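Local structure of meso-diaminopimelate dehydrogenase (Clostridium tetani, 3WGY) at residues Ala33-Arg38 against Glu57-Thr62. The protein probably catalyses, in its natural form, the reversible NADP-dependent oxidative deamination of meso-2,6-diaminopimelate at its D-amino centre. The protein carries 6 engineered substitutions. Residues are numbered along the deposited sequence; the frame is centred on the assembly and turned at random.
Sequences AIFTRR and ELYKDT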
ATOM      1  N   ALA B  33      18.541 -21.054  14.228  1.00 40.40           N
ATOM      2  CA  ALA B  33      17.906 -22.081  15.033  1.00 38.61           C
ATOM      3  C   ALA B  33      16.399 -21.943  15.101  1.00 37.42           C
ATOM      4  O   ALA B  33      15.838 -20.864  14.917  1.00 35.67           O
ATOM      5  CB  ALA B  33      18.484 -22.060  16.446  1.00 38.89           C
ATOM      6  N   ILE B  34      15.752 -23.072  15.352  1.00 36.78           N
ATOM      7  CA  ILE B  34      14.315 -23.130  15.498  1.00 37.04           C
ATOM      8  C   ILE B  34      14.134 -23.676  16.903  1.00 36.34           C
ATOM      9  O   ILE B  34      14.515 -24.809  17.194  1.00 36.69           O
ATOM     10  CB  ILE B  34      13.690 -24.086  14.479  1.00 35.03           C
ATOM     11  CG1 ILE B  34      13.965 -23.587  13.064  1.00 36.66           C
ATOM     12  CG2 ILE B  34      12.192 -24.175  14.696  1.00 35.25           C
ATOM     13  CD1 ILE B  34      13.580 -24.592  12.000  1.00 34.57           C
ATOM     14  N   PHE B  35      13.576 -22.855  17.780  1.00 36.71           N
ATOM     15  CA  PHE B  35      13.365 -23.249  19.158  1.00 36.90           C
ATOM     16  C   PHE B  35      11.990 -23.863  19.359  1.00 38.30           C
ATOM     17  O   PHE B  35      10.980 -23.290  18.959  1.00 39.61           O
ATOM     18  CB  PHE B  35      13.578 -22.028  20.052  1.00 36.73           C
ATOM     19  CG  PHE B  35      14.956 -21.438  19.913  1.00 39.75           C
ATOM     20  CD1 PHE B  35      16.061 -22.085  20.463  1.00 40.22           C
ATOM     21  CD2 PHE B  35      15.167 -20.304  19.143  1.00 39.16           C
ATOM     22  CE1 PHE B  35      17.355 -21.616  20.238  1.00 40.07           C
ATOM     23  CE2 PHE B  35      16.459 -19.826  18.910  1.00 40.12           C
ATOM     24  CZ  PHE B  35      17.554 -20.486  19.459  1.00 40.87           C
ATOM     25  N   THR B  36      11.959 -25.041  19.972  1.00 37.93           N
ATOM     26  CA  THR B  36      10.703 -25.739  20.203  1.00 38.78           C
ATOM     27  C   THR B  36      10.596 -26.351  21.593  1.00 38.85           C
ATOM     28  O   THR B  36      11.600 -26.719  22.194  1.00 37.02           O
ATOM     29  CB  THR B  36      10.522 -26.862  19.192  1.00 40.70           C
ATOM     30  OG1 THR B  36       9.359 -27.619  19.536  1.00 41.92           O
ATOM     31  CG2 THR B  36      11.736 -27.785  19.202  1.00 39.80           C
ATOM     32  N   ARG B  37       9.369 -26.467  22.092  1.00 39.74           N
ATOM     33  CA  ARG B  37       9.131 -27.062  23.404  1.00 41.15           C
ATOM     34  C   ARG B  37       9.143 -28.587  23.339  1.00 42.25           C
ATOM     35  O   ARG B  37       9.358 -29.252  24.348  1.00 41.40           O
ATOM     36  CB  ARG B  37       7.792 -26.589  23.981  1.00 44.01           C
ATOM     37  CG  ARG B  37       7.806 -25.156  24.503  1.00 47.28           C
ATOM     38  CD  ARG B  37       6.517 -24.817  25.245  1.00 51.00           C
ATOM     39  NE  ARG B  37       6.477 -23.432  25.719  1.00 55.33           N
ATOM     40  CZ  ARG B  37       6.853 -23.029  26.934  1.00 56.25           C
ATOM     41  NH1 ARG B  37       7.303 -23.906  27.820  1.00 57.49           N
ATOM     42  NH2 ARG B  37       6.775 -21.745  27.263  1.00 56.26           N
ATOM     43  N   ARG B  38       8.919 -29.140  22.150  1.00 42.70           N
ATOM     44  CA  ARG B  38       8.899 -30.592  21.975  1.00 44.52           C
ATOM     45  C   ARG B  38      10.256 -31.225  22.292  1.00 45.43           C
ATOM     46  O   ARG B  38      11.306 -30.600  22.126  1.00 43.75           O
ATOM     47  CB  ARG B  38       8.496 -30.958  20.533  1.00 44.99           C
ATOM     48  CG  ARG B  38       7.123 -30.447  20.081  1.00 48.49           C
ATOM     49  CD  ARG B  38       7.245 -29.521  18.862  1.00 54.32           C
ATOM     50  NE  ARG B  38       5.999 -28.817  18.550  1.00 58.61           N
ATOM     51  CZ  ARG B  38       5.927 -27.532  18.196  1.00 59.81           C
ATOM     52  NH1 ARG B  38       7.029 -26.791  18.103  1.00 59.21           N
ATOM     53  NH2 ARG B  38       4.745 -26.983  17.944  1.00 60.76           N
ATOM     54  N   GLU B  57      18.382 -18.916  25.709  1.00 42.98           N
ATOM     55  CA  GLU B  57      19.340 -17.986  26.290  1.00 45.20           C
ATOM     56  C   GLU B  57      20.765 -18.135  25.752  1.00 44.68           C
ATOM     57  O   GLU B  57      21.515 -17.164  25.685  1.00 46.16           O
ATOM     58  CB  GLU B  57      19.359 -18.169  27.804  1.00 50.40           C
ATOM     59  CG  GLU B  57      19.447 -19.635  28.230  1.00 57.08           C
ATOM     60  CD  GLU B  57      19.567 -19.812  29.737  1.00 61.03           C
ATOM     61  OE1 GLU B  57      19.560 -20.973  30.200  1.00 62.21           O
ATOM     62  OE2 GLU B  57      19.670 -18.795  30.458  1.00 63.51           O
ATOM     63  N   LEU B  58      21.136 -19.350  25.369  1.00 41.54           N
ATOM     64  CA  LEU B  58      22.479 -19.613  24.865  1.00 41.61           C
ATOM     65  C   LEU B  58      22.753 -19.023  23.490  1.00 42.49           C
ATOM     66  O   LEU B  58      23.897 -19.006  23.028  1.00 42.99           O
ATOM     67  CB  LEU B  58      22.726 -21.125  24.816  1.00 38.56           C
ATOM     68  CG  LEU B  58      22.545 -21.834  26.157  1.00 36.51           C
ATOM     69  CD1 LEU B  58      22.698 -23.347  25.994  1.00 35.47           C
ATOM     70  CD2 LEU B  58      23.561 -21.283  27.143  1.00 36.95           C
ATOM     71  N   TYR B  59      21.709 -18.532  22.838  1.00 43.36           N
ATOM     72  CA  TYR B  59      21.867 -17.983  21.501  1.00 45.04           C
ATOM     73  C   TYR B  59      21.801 -16.456  21.407  1.00 45.64           C
ATOM     74  O   TYR B  59      21.599 -15.907  20.322  1.00 45.09           O
ATOM     75  CB  TYR B  59      20.827 -18.632  20.573  1.00 43.75           C
ATOM     76  CG  TYR B  59      21.098 -20.101  20.322  1.00 43.92           C
ATOM     77  CD1 TYR B  59      20.902 -21.053  21.328  1.00 43.10           C
ATOM     78  CD2 TYR B  59      21.617 -20.533  19.097  1.00 41.96           C
ATOM     79  CE1 TYR B  59      21.221 -22.401  21.121  1.00 43.86           C
ATOM     80  CE2 TYR B  59      21.941 -21.873  18.881  1.00 42.74           C
ATOM     81  CZ  TYR B  59      21.742 -22.801  19.898  1.00 42.76           C
ATOM     82  OH  TYR B  59      22.075 -24.119  19.693  1.00 42.89           O
ATOM     83  N   LYS B  60      21.995 -15.774  22.532  1.00 47.97           N
ATOM     84  CA  LYS B  60      21.944 -14.310  22.558  1.00 53.19           C
ATOM     85  C   LYS B  60      22.910 -13.612  21.599  1.00 54.48           C
ATOM     86  O   LYS B  60      22.582 -12.565  21.037  1.00 56.54           O
ATOM     87  CB  LYS B  60      22.180 -13.774  23.978  1.00 54.92           C
ATOM     88  CG  LYS B  60      22.229 -12.248  24.024  1.00 57.45           C
ATOM     89  CD  LYS B  60      21.808 -11.663  25.367  1.00 59.75           C
ATOM     90  CE  LYS B  60      22.990 -11.366  26.286  1.00 61.17           C
ATOM     91  NZ  LYS B  60      23.645 -12.588  26.837  1.00 62.42           N
ATOM     92  N   ASP B  61      24.093 -14.185  21.408  1.00 54.09           N
ATOM     93  CA  ASP B  61      25.092 -13.594  20.523  1.00 55.36           C
ATOM     94  C   ASP B  61      25.088 -14.140  19.098  1.00 54.41           C
ATOM     95  O   ASP B  61      25.885 -13.709  18.268  1.00 53.59           O
ATOM     96  CB  ASP B  61      26.488 -13.784  21.112  1.00 58.52           C
ATOM     97  CG  ASP B  61      26.762 -12.848  22.265  1.00 62.07           C
ATOM     98  OD1 ASP B  61      25.800 -12.210  22.749  1.00 63.13           O
ATOM     99  OD2 ASP B  61      27.936 -12.750  22.691  1.00 63.74           O
ATOM    100  N   THR B  62      24.200 -15.085  18.812  1.00 52.32           N
ATOM    101  CA  THR B  62      24.146 -15.673  17.480  1.00 50.81           C
ATOM    102  C   THR B  62      22.853 -15.367  16.716  1.00 48.65           C
ATOM    103  O   THR B  62      22.728 -15.696  15.534  1.00 48.99           O
ATOM    104  CB  THR B  62      24.380 -17.211  17.558  1.00 50.89           C
ATOM    105  OG1 THR B  62      24.114 -17.808  16.286  1.00 53.03           O
ATOM    106  CG2 THR B  62      23.489 -17.839  18.599  1.00 51.63           C
TER
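One face of the Tyr59 ring receives the edge of the Phe35 ring, an edge-to-face (T-shaped) aromatic pair inside the Rossmann-type nucleotide-binding fold. The evidence is geometric: the two planes stand at 72° with their centroids 5.2 Å apart. Phe35 CZ lies over the Tyr59 face, offset toward the rim, and its closest approach is the 3.7 Å from Phe35 CZ to Tyr59 CG. Beside it, Phe35 CE1 comes within 3.8 Å of Tyr59 CD1, so two neighbouring edge carbons meet the CB end of the tyrosine ring rather than its hydroxyl. At the edge of Phe35, Tyr59 CG lies in the phenyl plane. Ala33, two residues earlier on the same strand, adds a looser apolar contact, its CB 4.2 Å from Tyr59 CE2.

Phe35 sets CG opposite its carbonyl carbon (chi1 -59°); with its CB turned toward the loop, the ring reaches Tyr59 edge-first. No hydrogen bond joins the segments, and the contact is purely apolar, burying 113 Å² in total. Strand 29-36 runs parallel between strands 5-10 and 50-52, and Phe35 and Tyr59 both touch Val51 of the latter. The contact therefore joins the loop after strand 50-52 back to the strand next to it. The backbone of Phe35 hydrogen-bonds to Gly11, the first glycine of a Gly11-Gly13-Gly16 sequence consistent with a dinucleotide-binding loop, while its side chain stops short of those glycines.

At the end of the strand, Thr36 OG1 closes an ST turn by accepting from Arg38 N at 3.1 Å. The same oxygen takes a second bond, 2.9 Å from Arg38 NH1, and lies 20° out of the guanidinium plane.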